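Long-range contacts in conserved hypothetical secreted protein (Helicobacter pylori, PDB 4RNZ), which probably acts as a zinc-dependent M23-family metallopeptidase that cleaves peptidoglycan and so helps determine cell shape: residues L262-M267 with L300-Y305; Y220-A225 with P310-G315; I232-D237 with V253-N258. All blocks are in the same frame, centred on the assembly; numbering follows the deposited sequence.

Interaction 1: residues L262-M267 with L300-Y305. With ZN (zinc ion), chain B.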
ATOM      1  N   LEU A 262       9.011   3.541   2.257  1.00 29.89           N
ATOM      2  CA  LEU A 262       9.511   4.736   1.570  1.00 30.19           C
ATOM      3  C   LEU A 262      10.735   4.343   0.751  1.00 28.94           C
ATOM      4  O   LEU A 262      11.666   3.747   1.272  1.00 33.18           O
ATOM      5  CB  LEU A 262       9.844   5.850   2.579  1.00 30.99           C
ATOM      6  CG  LEU A 262       8.655   6.405   3.388  1.00 31.08           C
ATOM      7  CD1 LEU A 262       8.467   5.646   4.694  1.00 32.34           C
ATOM      8  CD2 LEU A 262       8.821   7.876   3.718  1.00 32.39           C
ATOM      9  N   VAL A 263      10.715   4.692  -0.533  1.00 28.76           N
ATOM     10  CA  VAL A 263      11.727   4.238  -1.497  1.00 29.58           C
ATOM     11  C   VAL A 263      12.503   5.428  -2.044  1.00 27.90           C
ATOM     12  O   VAL A 263      11.902   6.386  -2.482  1.00 26.91           O
ATOM     13  CB  VAL A 263      11.024   3.515  -2.656  1.00 29.76           C
ATOM     14  CG1 VAL A 263      11.967   3.256  -3.832  1.00 33.61           C
ATOM     15  CG2 VAL A 263      10.404   2.220  -2.147  1.00 33.31           C
ATOM     16  N   TYR A 264      13.826   5.340  -2.040  1.00 27.36           N
ATOM     17  CA  TYR A 264      14.706   6.405  -2.504  1.00 27.84           C
ATOM     18  C   TYR A 264      15.670   5.819  -3.509  1.00 29.85           C
ATOM     19  O   TYR A 264      16.614   5.146  -3.110  1.00 29.85           O
ATOM     20  CB  TYR A 264      15.522   6.923  -1.326  1.00 29.09           C
ATOM     21  CG  TYR A 264      14.695   7.436  -0.189  1.00 27.44           C
ATOM     22  CD1 TYR A 264      14.167   6.571   0.751  1.00 26.72           C
ATOM     23  CD2 TYR A 264      14.453   8.790  -0.049  1.00 27.92           C
ATOM     24  CE1 TYR A 264      13.393   7.046   1.810  1.00 27.90           C
ATOM     25  CE2 TYR A 264      13.693   9.274   1.000  1.00 27.82           C
ATOM     26  CZ  TYR A 264      13.178   8.401   1.934  1.00 26.51           C
ATOM     27  OH  TYR A 264      12.408   8.889   2.957  1.00 28.71           O
ATOM     28  N   ALA A 265      15.449   6.077  -4.798  1.00 29.23           N
ATOM     29  CA  ALA A 265      16.155   5.359  -5.855  1.00 31.44           C
ATOM     30  C   ALA A 265      16.981   6.260  -6.768  1.00 31.86           C
ATOM     31  O   ALA A 265      16.765   7.471  -6.851  1.00 29.64           O
ATOM     32  CB  ALA A 265      15.165   4.546  -6.694  1.00 31.50           C
ATOM     33  N   HIS A 266      17.886   5.590  -7.480  1.00 30.91           N
ATOM     34  CA  HIS A 266      18.851   6.150  -8.400  1.00 33.05           C
ATOM     35  C   HIS A 266      20.025   6.819  -7.686  1.00 33.67           C
ATOM     36  O   HIS A 266      20.582   7.771  -8.196  1.00 37.82           O
ATOM     37  CB  HIS A 266      18.197   7.116  -9.397  1.00 34.85           C
ATOM     38  CG  HIS A 266      17.090   6.495 -10.191  1.00 37.06           C
ATOM     39  ND1 HIS A 266      17.305   5.478 -11.091  1.00 38.69           N
ATOM     40  CD2 HIS A 266      15.758   6.732 -10.205  1.00 38.03           C
ATOM     41  CE1 HIS A 266      16.155   5.118 -11.629  1.00 38.75           C
ATOM     42  NE2 HIS A 266      15.201   5.860 -11.102  1.00 37.91           N
ATOM     43  N   MET A 267      20.412   6.311  -6.532  1.00 33.41           N
ATOM     44  CA  MET A 267      21.450   6.951  -5.755  1.00 36.03           C
ATOM     45  C   MET A 267      22.823   6.699  -6.392  1.00 38.60           C
ATOM     46  O   MET A 267      23.029   5.672  -7.034  1.00 36.88           O
ATOM     47  CB  MET A 267      21.453   6.422  -4.330  1.00 33.72           C
ATOM     48  CG  MET A 267      20.198   6.713  -3.547  1.00 35.74           C
ATOM     49  SD  MET A 267      20.551   6.497  -1.808  1.00 40.53           S
ATOM     50  CE  MET A 267      18.871   6.629  -1.231  1.00 40.39           C
ATOM     51  N   LEU A 300      16.250  11.902  -8.149  1.00 32.55           N
ATOM     52  CA  LEU A 300      15.842  10.990  -7.080  1.00 30.89           C
ATOM     53  C   LEU A 300      14.425  10.537  -7.415  1.00 29.18           C
ATOM     54  O   LEU A 300      13.542  11.364  -7.601  1.00 30.88           O
ATOM     55  CB  LEU A 300      15.843  11.705  -5.732  1.00 33.02           C
ATOM     56  CG  LEU A 300      15.155  10.949  -4.590  1.00 33.19           C
ATOM     57  CD1 LEU A 300      15.931   9.675  -4.292  1.00 33.29           C
ATOM     58  CD2 LEU A 300      15.039  11.846  -3.389  1.00 34.13           C
ATOM     59  N   HIS A 301      14.213   9.232  -7.488  1.00 29.95           N
ATOM     60  CA  HIS A 301      12.860   8.704  -7.508  1.00 29.40           C
ATOM     61  C   HIS A 301      12.475   8.454  -6.043  1.00 28.64           C
ATOM     62  O   HIS A 301      13.143   7.676  -5.361  1.00 28.80           O
ATOM     63  CB  HIS A 301      12.781   7.421  -8.331  1.00 30.91           C
ATOM     64  CG  HIS A 301      11.467   6.721  -8.206  1.00 29.86           C
ATOM     65  ND1 HIS A 301      10.500   6.798  -9.176  1.00 30.02           N
ATOM     66  CD2 HIS A 301      10.940   5.982  -7.205  1.00 30.76           C
ATOM     67  CE1 HIS A 301       9.432   6.123  -8.785  1.00 32.58           C
ATOM     68  NE2 HIS A 301       9.675   5.616  -7.591  1.00 31.55           N
ATOM     69  N   PHE A 302      11.419   9.127  -5.575  1.00 26.47           N
ATOM     70  CA  PHE A 302      10.936   9.037  -4.198  1.00 26.68           C
ATOM     71  C   PHE A 302       9.564   8.397  -4.203  1.00 27.53           C
ATOM     72  O   PHE A 302       8.619   8.956  -4.754  1.00 25.32           O
ATOM     73  CB  PHE A 302      10.881  10.426  -3.530  1.00 26.60           C
ATOM     74  CG  PHE A 302      10.341  10.435  -2.094  1.00 26.56           C
ATOM     75  CD1 PHE A 302      10.783   9.526  -1.141  1.00 27.83           C
ATOM     76  CD2 PHE A 302       9.387  11.362  -1.715  1.00 27.17           C
ATOM     77  CE1 PHE A 302      10.296   9.547   0.159  1.00 25.84           C
ATOM     78  CE2 PHE A 302       8.906  11.399  -0.423  1.00 27.21           C
ATOM     79  CZ  PHE A 302       9.347  10.477   0.516  1.00 27.68           C
ATOM     80  N   GLY A 303       9.478   7.206  -3.624  1.00 27.87           N
ATOM     81  CA  GLY A 303       8.232   6.449  -3.588  1.00 28.60           C
ATOM     82  C   GLY A 303       7.701   6.210  -2.184  1.00 28.38           C
ATOM     83  O   GLY A 303       8.473   6.011  -1.246  1.00 27.84           O
ATOM     84  N   VAL A 304       6.377   6.239  -2.048  1.00 27.26           N
ATOM     85  CA  VAL A 304       5.735   5.946  -0.797  1.00 27.02           C
ATOM     86  C   VAL A 304       4.629   4.925  -1.038  1.00 25.68           C
ATOM     87  O   VAL A 304       3.849   5.073  -1.973  1.00 26.64           O
ATOM     88  CB  VAL A 304       5.176   7.200  -0.111  1.00 27.54           C
ATOM     89  CG1 VAL A 304       4.488   6.829   1.207  1.00 27.54           C
ATOM     90  CG2 VAL A 304       6.309   8.202   0.153  1.00 28.56           C
ATOM     91  N   TYR A 305       4.616   3.903  -0.179  1.00 26.35           N
ATOM     92  CA  TYR A 305       3.642   2.796  -0.207  1.00 29.09           C
ATOM     93  C   TYR A 305       2.933   2.712   1.137  1.00 26.76           C
ATOM     94  O   TYR A 305       3.597   2.559   2.158  1.00 30.15           O
ATOM     95  CB  TYR A 305       4.362   1.478  -0.444  1.00 30.04           C
ATOM     96  CG  TYR A 305       4.974   1.439  -1.805  1.00 32.34           C
ATOM     97  CD1 TYR A 305       6.220   2.004  -2.037  1.00 32.49           C
ATOM     98  CD2 TYR A 305       4.288   0.876  -2.883  1.00 33.03           C
ATOM     99  CE1 TYR A 305       6.756   2.034  -3.315  1.00 33.76           C
ATOM    100  CE2 TYR A 305       4.838   0.881  -4.159  1.00 34.41           C
ATOM    101  CZ  TYR A 305       6.066   1.481  -4.352  1.00 34.53           C
ATOM    102  OH  TYR A 305       6.625   1.505  -5.597  1.00 42.20           O
TER
HETATM  103 ZN    ZN B 501      10.228   7.800 -10.904  1.00 32.61          ZN

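Interaction 2: residues Y220-A225 with P310-G315. With ZN (zinc ion), chain B.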
ATOM      1  N   TYR A 220       4.806   5.553 -10.003  1.00 30.09           N
ATOM      2  CA  TYR A 220       4.516   5.264  -8.609  1.00 31.79           C
ATOM      3  C   TYR A 220       5.522   5.925  -7.636  1.00 29.05           C
ATOM      4  O   TYR A 220       5.963   5.316  -6.668  1.00 32.20           O
ATOM      5  CB  TYR A 220       4.420   3.757  -8.393  1.00 32.61           C
ATOM      6  CG  TYR A 220       3.217   3.093  -9.061  1.00 32.79           C
ATOM      7  CD1 TYR A 220       1.976   3.714  -9.093  1.00 33.28           C
ATOM      8  CD2 TYR A 220       3.330   1.827  -9.643  1.00 36.22           C
ATOM      9  CE1 TYR A 220       0.877   3.098  -9.695  1.00 33.60           C
ATOM     10  CE2 TYR A 220       2.237   1.206 -10.252  1.00 35.74           C
ATOM     11  CZ  TYR A 220       1.017   1.850 -10.272  1.00 34.39           C
ATOM     12  OH  TYR A 220      -0.079   1.255 -10.853  1.00 37.34           O
ATOM     13  N   GLY A 221       5.827   7.188  -7.892  1.00 28.45           N
ATOM     14  CA  GLY A 221       6.715   7.976  -7.040  1.00 26.92           C
ATOM     15  C   GLY A 221       6.781   9.372  -7.615  1.00 27.37           C
ATOM     16  O   GLY A 221       6.010   9.725  -8.482  1.00 28.16           O
ATOM     17  N   VAL A 222       7.681  10.179  -7.078  1.00 29.01           N
ATOM     18  CA  VAL A 222       7.930  11.529  -7.577  1.00 30.61           C
ATOM     19  C   VAL A 222       9.375  11.517  -8.028  1.00 28.81           C
ATOM     20  O   VAL A 222      10.243  11.052  -7.297  1.00 29.77           O
ATOM     21  CB  VAL A 222       7.764  12.591  -6.478  1.00 31.66           C
ATOM     22  CG1 VAL A 222       8.116  13.978  -7.017  1.00 33.67           C
ATOM     23  CG2 VAL A 222       6.358  12.567  -5.931  1.00 33.93           C
ATOM     24  N   ASP A 223       9.619  12.000  -9.238  1.00 30.84           N
ATOM     25  CA  ASP A 223      10.978  12.172  -9.743  1.00 31.19           C
ATOM     26  C   ASP A 223      11.395  13.609  -9.492  1.00 31.56           C
ATOM     27  O   ASP A 223      10.761  14.552  -9.976  1.00 32.32           O
ATOM     28  CB  ASP A 223      11.066  11.833 -11.233  1.00 32.93           C
ATOM     29  CG  ASP A 223      10.952  10.350 -11.495  1.00 34.29           C
ATOM     30  OD1 ASP A 223      11.042   9.560 -10.539  1.00 31.17           O
ATOM     31  OD2 ASP A 223      10.771   9.958 -12.655  1.00 34.17           O
ATOM     32  N   TYR A 224      12.445  13.757  -8.695  1.00 32.02           N
ATOM     33  CA  TYR A 224      12.959  15.072  -8.324  1.00 33.69           C
ATOM     34  C   TYR A 224      14.227  15.262  -9.113  1.00 33.36           C
ATOM     35  O   TYR A 224      15.189  14.526  -8.894  1.00 33.79           O
ATOM     36  CB  TYR A 224      13.328  15.125  -6.852  1.00 30.06           C
ATOM     37  CG  TYR A 224      12.192  15.146  -5.842  1.00 30.00           C
ATOM     38  CD1 TYR A 224      11.390  16.274  -5.663  1.00 27.66           C
ATOM     39  CD2 TYR A 224      11.967  14.045  -5.006  1.00 29.34           C
ATOM     40  CE1 TYR A 224      10.383  16.290  -4.714  1.00 27.40           C
ATOM     41  CE2 TYR A 224      10.977  14.060  -4.058  1.00 29.92           C
ATOM     42  CZ  TYR A 224      10.189  15.185  -3.907  1.00 30.08           C
ATOM     43  OH  TYR A 224       9.201  15.171  -2.949  1.00 32.92           O
ATOM     44  N   ALA A 225      14.223  16.197 -10.053  1.00 35.23           N
ATOM     45  CA  ALA A 225      15.455  16.527 -10.782  1.00 36.63           C
ATOM     46  C   ALA A 225      16.404  17.219  -9.808  1.00 34.27           C
ATOM     47  O   ALA A 225      16.024  18.155  -9.119  1.00 36.16           O
ATOM     48  CB  ALA A 225      15.161  17.417 -11.984  1.00 37.62           C
ATOM     49  N   PRO A 310       1.049   1.946  -3.675  1.00 34.03           N
ATOM     50  CA  PRO A 310       1.688   3.240  -3.920  1.00 30.81           C
ATOM     51  C   PRO A 310       0.704   4.370  -3.684  1.00 33.87           C
ATOM     52  O   PRO A 310      -0.475   4.258  -4.022  1.00 33.36           O
ATOM     53  CB  PRO A 310       2.099   3.179  -5.412  1.00 34.13           C
ATOM     54  CG  PRO A 310       1.462   1.962  -5.995  1.00 33.26           C
ATOM     55  CD  PRO A 310       0.942   1.108  -4.882  1.00 33.47           C
ATOM     56  N   ILE A 311       1.198   5.453  -3.097  1.00 30.27           N
ATOM     57  CA  ILE A 311       0.401   6.605  -2.759  1.00 32.86           C
ATOM     58  C   ILE A 311       1.245   7.850  -3.085  1.00 31.20           C
ATOM     59  O   ILE A 311       2.486   7.806  -3.023  1.00 28.22           O
ATOM     60  CB  ILE A 311      -0.049   6.521  -1.272  1.00 33.70           C
ATOM     61  CG1 ILE A 311      -1.086   7.603  -0.948  1.00 40.19           C
ATOM     62  CG2 ILE A 311       1.147   6.607  -0.331  1.00 35.86           C
ATOM     63  CD1 ILE A 311      -1.842   7.407   0.365  1.00 41.18           C
ATOM     64  N   ASN A 312       0.582   8.920  -3.508  1.00 30.38           N
ATOM     65  CA  ASN A 312       1.276  10.152  -3.867  1.00 32.11           C
ATOM     66  C   ASN A 312       2.037  10.725  -2.659  1.00 31.12           C
ATOM     67  O   ASN A 312       1.419  11.106  -1.655  1.00 31.55           O
ATOM     68  CB  ASN A 312       0.300  11.204  -4.413  1.00 32.57           C
ATOM     69  CG  ASN A 312       1.011  12.463  -4.872  1.00 37.25           C
ATOM     70  OD1 ASN A 312       2.241  12.551  -4.877  1.00 37.32           O
ATOM     71  ND2 ASN A 312       0.241  13.451  -5.248  1.00 42.08           N
ATOM     72  N   PRO A 313       3.382  10.774  -2.742  1.00 30.45           N
ATOM     73  CA  PRO A 313       4.169  11.226  -1.586  1.00 30.70           C
ATOM     74  C   PRO A 313       3.831  12.673  -1.209  1.00 30.66           C
ATOM     75  O   PRO A 313       3.833  13.021  -0.028  1.00 31.90           O
ATOM     76  CB  PRO A 313       5.609  11.109  -2.074  1.00 29.39           C
ATOM     77  CG  PRO A 313       5.552  10.056  -3.125  1.00 29.59           C
ATOM     78  CD  PRO A 313       4.252  10.332  -3.839  1.00 31.09           C
ATOM     79  N   LEU A 314       3.512  13.477  -2.217  1.00 31.75           N
ATOM     80  CA  LEU A 314       3.225  14.885  -2.021  1.00 35.12           C
ATOM     81  C   LEU A 314       2.044  15.115  -1.098  1.00 35.56           C
ATOM     82  O   LEU A 314       2.038  16.078  -0.333  1.00 35.75           O
ATOM     83  CB  LEU A 314       3.017  15.565  -3.366  1.00 36.45           C
ATOM     84  CG  LEU A 314       4.223  15.506  -4.317  1.00 37.47           C
ATOM     85  CD1 LEU A 314       3.982  16.511  -5.429  1.00 39.28           C
ATOM     86  CD2 LEU A 314       5.585  15.756  -3.658  1.00 38.29           C
ATOM     87  N   GLY A 315       1.073  14.206  -1.115  1.00 34.64           N
ATOM     88  CA  GLY A 315      -0.030  14.272  -0.173  1.00 33.44           C
ATOM     89  C   GLY A 315       0.358  14.268   1.285  1.00 33.16           C
ATOM     90  O   GLY A 315      -0.417  14.721   2.128  1.00 33.85           O
TER
HETATM   91 ZN    ZN B 501      10.228   7.800 -10.904  1.00 32.61          ZN

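Interaction 3: residues I232-D237 with V253-N258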
ATOM      1  N   ILE A 232      20.667  13.296  -0.027  1.00 27.22           N
ATOM      2  CA  ILE A 232      19.332  12.740   0.151  1.00 27.71           C
ATOM      3  C   ILE A 232      19.164  12.457   1.630  1.00 28.01           C
ATOM      4  O   ILE A 232      20.017  11.809   2.261  1.00 29.32           O
ATOM      5  CB  ILE A 232      19.137  11.433  -0.649  1.00 28.92           C
ATOM      6  CG1 ILE A 232      19.379  11.695  -2.150  1.00 29.26           C
ATOM      7  CG2 ILE A 232      17.727  10.873  -0.433  1.00 28.71           C
ATOM      8  CD1 ILE A 232      19.553  10.437  -2.974  1.00 29.96           C
ATOM      9  N   HIS A 233      18.079  12.993   2.177  1.00 26.14           N
ATOM     10  CA  HIS A 233      17.749  12.895   3.573  1.00 27.82           C
ATOM     11  C   HIS A 233      16.456  12.111   3.728  1.00 27.33           C
ATOM     12  O   HIS A 233      15.518  12.291   2.945  1.00 27.89           O
ATOM     13  CB  HIS A 233      17.536  14.286   4.163  1.00 29.06           C
ATOM     14  CG  HIS A 233      18.755  15.154   4.141  1.00 27.67           C
ATOM     15  ND1 HIS A 233      19.434  15.501   5.286  1.00 27.71           N
ATOM     16  CD2 HIS A 233      19.408  15.751   3.117  1.00 27.15           C
ATOM     17  CE1 HIS A 233      20.473  16.258   4.966  1.00 27.90           C
ATOM     18  NE2 HIS A 233      20.471  16.436   3.657  1.00 29.25           N
ATOM     19  N   SER A 234      16.378  11.278   4.752  1.00 29.76           N
ATOM     20  CA  SER A 234      15.156  10.503   5.015  1.00 29.99           C
ATOM     21  C   SER A 234      13.970  11.415   5.286  1.00 28.41           C
ATOM     22  O   SER A 234      14.041  12.309   6.124  1.00 30.89           O
ATOM     23  CB  SER A 234      15.339   9.578   6.229  1.00 30.88           C
ATOM     24  OG  SER A 234      14.155   8.829   6.468  1.00 30.64           O
ATOM     25  N   ALA A 235      12.860  11.162   4.606  1.00 27.44           N
ATOM     26  CA  ALA A 235      11.657  11.962   4.789  1.00 26.90           C
ATOM     27  C   ALA A 235      10.969  11.670   6.102  1.00 28.13           C
ATOM     28  O   ALA A 235      10.037  12.398   6.470  1.00 26.83           O
ATOM     29  CB  ALA A 235      10.688  11.706   3.663  1.00 26.37           C
ATOM     30  N   SER A 236      11.400  10.594   6.782  1.00 26.53           N
ATOM     31  CA  SER A 236      10.778  10.148   8.015  1.00 28.95           C
ATOM     32  C   SER A 236      11.750   9.355   8.891  1.00 28.33           C
ATOM     33  O   SER A 236      12.844   8.975   8.465  1.00 29.17           O
ATOM     34  CB  SER A 236       9.599   9.220   7.712  1.00 30.03           C
ATOM     35  OG  SER A 236      10.073   7.980   7.192  1.00 28.67           O
ATOM     36  N   ASP A 237      11.308   9.095  10.108  1.00 28.31           N
ATOM     37  CA  ASP A 237      11.916   8.075  10.933  1.00 28.96           C
ATOM     38  C   ASP A 237      11.620   6.757  10.278  1.00 30.18           C
ATOM     39  O   ASP A 237      10.663   6.643   9.492  1.00 30.51           O
ATOM     40  CB  ASP A 237      11.305   8.013  12.331  1.00 29.41           C
ATOM     41  CG  ASP A 237      11.667   9.198  13.202  1.00 32.07           C
ATOM     42  OD1 ASP A 237      12.446  10.092  12.778  1.00 30.63           O
ATOM     43  OD2 ASP A 237      11.154   9.209  14.328  1.00 29.60           O
ATOM     44  N   VAL A 253      17.419   2.710  -1.372  1.00 32.59           N
ATOM     45  CA  VAL A 253      17.202   2.447   0.042  1.00 31.03           C
ATOM     46  C   VAL A 253      15.705   2.440   0.250  1.00 32.05           C
ATOM     47  O   VAL A 253      14.989   3.286  -0.303  1.00 33.67           O
ATOM     48  CB  VAL A 253      17.785   3.585   0.919  1.00 32.36           C
ATOM     49  CG1 VAL A 253      17.352   3.438   2.381  1.00 32.63           C
ATOM     50  CG2 VAL A 253      19.297   3.627   0.794  1.00 31.74           C
ATOM     51  N   GLU A 254      15.249   1.496   1.064  1.00 29.85           N
ATOM     52  CA  GLU A 254      13.854   1.366   1.434  1.00 31.96           C
ATOM     53  C   GLU A 254      13.807   1.419   2.937  1.00 30.73           C
ATOM     54  O   GLU A 254      14.598   0.767   3.609  1.00 32.22           O
ATOM     55  CB  GLU A 254      13.264   0.044   0.903  1.00 34.44           C
ATOM     56  CG  GLU A 254      13.448  -0.102  -0.608  1.00 35.37           C
ATOM     57  CD  GLU A 254      12.639  -1.257  -1.204  1.00 39.75           C
ATOM     58  OE1 GLU A 254      11.992  -1.979  -0.427  1.00 38.68           O
ATOM     59  OE2 GLU A 254      12.661  -1.420  -2.450  1.00 39.01           O
ATOM     60  N   ILE A 255      12.904   2.246   3.443  1.00 32.34           N
ATOM     61  CA  ILE A 255      12.723   2.462   4.862  1.00 31.70           C
ATOM     62  C   ILE A 255      11.270   2.206   5.214  1.00 31.99           C
ATOM     63  O   ILE A 255      10.370   2.599   4.468  1.00 31.42           O
ATOM     64  CB  ILE A 255      13.116   3.913   5.231  1.00 31.59           C
ATOM     65  CG1 ILE A 255      14.636   4.067   5.162  1.00 33.32           C
ATOM     66  CG2 ILE A 255      12.593   4.295   6.617  1.00 30.95           C
ATOM     67  CD1 ILE A 255      15.109   5.495   4.906  1.00 33.83           C
ATOM     68  N   HIS A 256      11.044   1.563   6.362  1.00 33.20           N
ATOM     69  CA  HIS A 256       9.703   1.246   6.838  1.00 32.25           C
ATOM     70  C   HIS A 256       9.367   1.980   8.119  1.00 32.15           C
ATOM     71  O   HIS A 256      10.204   2.099   9.024  1.00 29.31           O
ATOM     72  CB  HIS A 256       9.569  -0.242   7.133  1.00 34.36           C
ATOM     73  CG  HIS A 256       9.773  -1.113   5.946  1.00 36.31           C
ATOM     74  ND1 HIS A 256      11.010  -1.303   5.370  1.00 42.88           N
ATOM     75  CD2 HIS A 256       8.904  -1.851   5.223  1.00 36.27           C
ATOM     76  CE1 HIS A 256      10.895  -2.115   4.335  1.00 38.53           C
ATOM     77  NE2 HIS A 256       9.631  -2.474   4.234  1.00 40.11           N
ATOM     78  N   LEU A 257       8.125   2.445   8.190  1.00 32.77           N
ATOM     79  CA  LEU A 257       7.604   3.117   9.365  1.00 33.86           C
ATOM     80  C   LEU A 257       6.120   2.846   9.410  1.00 32.89           C
ATOM     81  O   LEU A 257       5.373   3.282   8.517  1.00 27.87           O
ATOM     82  CB  LEU A 257       7.868   4.637   9.305  1.00 32.91           C
ATOM     83  CG  LEU A 257       7.362   5.419  10.525  1.00 34.03           C
ATOM     84  CD1 LEU A 257       8.163   5.069  11.775  1.00 35.63           C
ATOM     85  CD2 LEU A 257       7.406   6.921  10.277  1.00 34.94           C
ATOM     86  N   ASN A 258       5.683   2.151  10.464  1.00 33.61           N
ATOM     87  CA  ASN A 258       4.293   1.746  10.601  1.00 31.85           C
ATOM     88  C   ASN A 258       3.846   1.066   9.296  1.00 30.66           C
ATOM     89  O   ASN A 258       4.520   0.166   8.840  1.00 32.79           O
ATOM     90  CB  ASN A 258       3.411   2.930  10.997  1.00 35.53           C
ATOM     91  CG  ASN A 258       3.836   3.567  12.322  1.00 41.21           C
ATOM     92  OD1 ASN A 258       4.593   2.990  13.093  1.00 46.62           O
ATOM     93  ND2 ASN A 258       3.337   4.754  12.585  1.00 47.01           N
TER

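Interaction 1: residues L262-M267 with L300-Y305
Val263 and Gly303 form a hydrogen-bonded pair of an antiparallel β-sheet, where strand 260-267 runs beside strand 299-306 in the M23 (LytM-type) peptidase fold. The axes of 262-265 and 300-305 lie at 165°, close to antiparallel, and four backbone bonds fix the register: Val263 and Gly303 exchange two, Ala265 and His301 the other two. The longest, His301 N to Ala265 O at 3.2 Å, comes just before the chain turns a corner at His266.

Side chains alternate between the two faces. On one, Tyr264 and Phe302 lie side by side and point the same way, their ring centroids 5.1 Å apart and their planes inclined by 36°. With its CG anti to the backbone N (chi1 178°), Phe302 brings CD1 over a face of the Tyr264 ring, while its CE1 comes within 3.5 Å of Tyr264 CE2. Leu262 CD2 meets the Phe302 ring at its edge, 4.2 Å from CZ. The outer end of Tyr264 is tied down as well, since its OH hydrogen-bonds to the backbone N of Ala235. Leu300 starts away from the partner strand, but its CD1 bends back to rest 3.5 Å from Ala265 O.

The opposite face carries Val263, whose CG2 touches Tyr305 CE1 at 3.8 Å, and the metal ligand His301. Glu34, His219 and Asp223 complete the zinc site. His266 is a second-shell residue: its ring is bonded through ND1 to Thr292 O and through NE2 to Glu34 OE1, two bonds that fix its rotation and probably help position Glu34, a zinc ligand. This ring turns its edge to the neighbouring histidine, bringing His266 CD2 to 3.6 Å from His301 CB, and in the His301 imidazole it is ND1 that binds zinc, at 2.0 Å.

Interaction 2: residues Y220-A225 with P310-G315
Tyr220 and Pro310 have the nearest CA atoms of the two segments, 5.8 Å apart, and from there the backbones run at 34° to each other with no hydrogen bond between them; both strands, 222-225 and 309-311, pair instead with strand 299-306 of the M23 peptidase domain. The contact is therefore made by side chains. Pro310 CG sits over one face of the Tyr220 ring, 3.8 Å from its centroid and 18° off the ring normal, a CH-pi contact displaced toward the rim at CD1. Tyr220 OH hydrogen-bonds to Ser63 OG, so the ring is held at its far end too.

Val222 divides its two methyls. CG1, anti to the backbone N (chi1 177°), lies over the centre of the Tyr224 ring within its own strand. CG2 crosses to the other segment, meeting Pro313 CD at 3.7 Å and Leu314 CG at 4.0 Å. Farther along, Leu314 CD2 comes to 3.7 Å from Tyr224 OH. The turn bearing these partners is an Asx turn, in which Leu314 N donates to Asn312 OD1 at 3.1 Å from well above the amide plane.

Asp223 points the other way and binds zinc through OD1 at 2.0 Å, in a site shared with Glu34, His219 and His301. The strand thus separates two kinds of chemistry: the metal ligand leaves on one side, while Val222 and Tyr224, which flank it, pack on the other through apolar contacts. The loop before the strand adds the CH-pi contact of Tyr220, and all of these depend on shape more than on directional bonds.

Interaction 3: residues I232-D237 with V253-N258
Ile255 and Leu257 reach from strand 252-257 to the loop 234-237, a contact between a β-strand and the link that enters its neighbour in the all-β M23 peptidase fold. That link follows strand 231-233 and leads into strand 238-243, the antiparallel partner of strand 252-257, so the contact lies at the end of this strand pair. No backbone pairing spans the two segments: the nearest CA atoms, those of Asp237 and Leu257, are 6.8 Å apart, and side chains fill the distance.

Along strand 252-257 the first residue to cross is Ile255. Its longer branch ends with CD1 3.8 Å from Ser234 OG. The other branch, CG2, turns toward the loop's far end and stays at 4.2 Å from Asp237 O. Ile255 also touches Ile286 of strand 285-289, thereby joining two sheets.

Two residues on, Leu257 makes the fuller contact. Its CG is anti to the backbone N (chi1 -179°), which lays the side chain alongside the Asp237 carbonyl: CB and CD2 of Leu257 each come to 3.4 Å from Asp237 O. CD2 also meets Ser236 CB at 4.1 Å, and CD1 approaches the CB of Asp237. The carboxylate of Asp237 leads away from the strand, its OD1 accepting a hydrogen bond from Lys282 N.

The carbonyl that Leu257 covers with carbon has a polar partner within the loop. Ser236 holds its hydroxyl between the backbone N and the carbonyl carbon (chi1 70°), from where OG donates to Asp237 O at 2.7 Å, approaching from above the carbonyl plane.

Overall arrangement
From the N terminus the chain first supplies 220-225, whose partner 310-315 comes 85 residues later; interaction 2 thus closes the long outer loop. Both other contacts nest inside it, in series and without crossing: interaction 3 closes 232-237 onto 253-258 before interaction 1 joins 262-267 to 300-305. Strand 299-306 links interactions 1 and 2, for Phe302 O and Leu300 O probably bond to the backbone N atoms of Val222 and Tyr224, and both contacts supply zinc ligands. Interactions 1 and 3 meet where strands 252-257 and 260-267 are neighbours, and where Phe302 packs on Ala235. Interactions 2 and 3 do not touch, with nearest atoms about 8 Å apart.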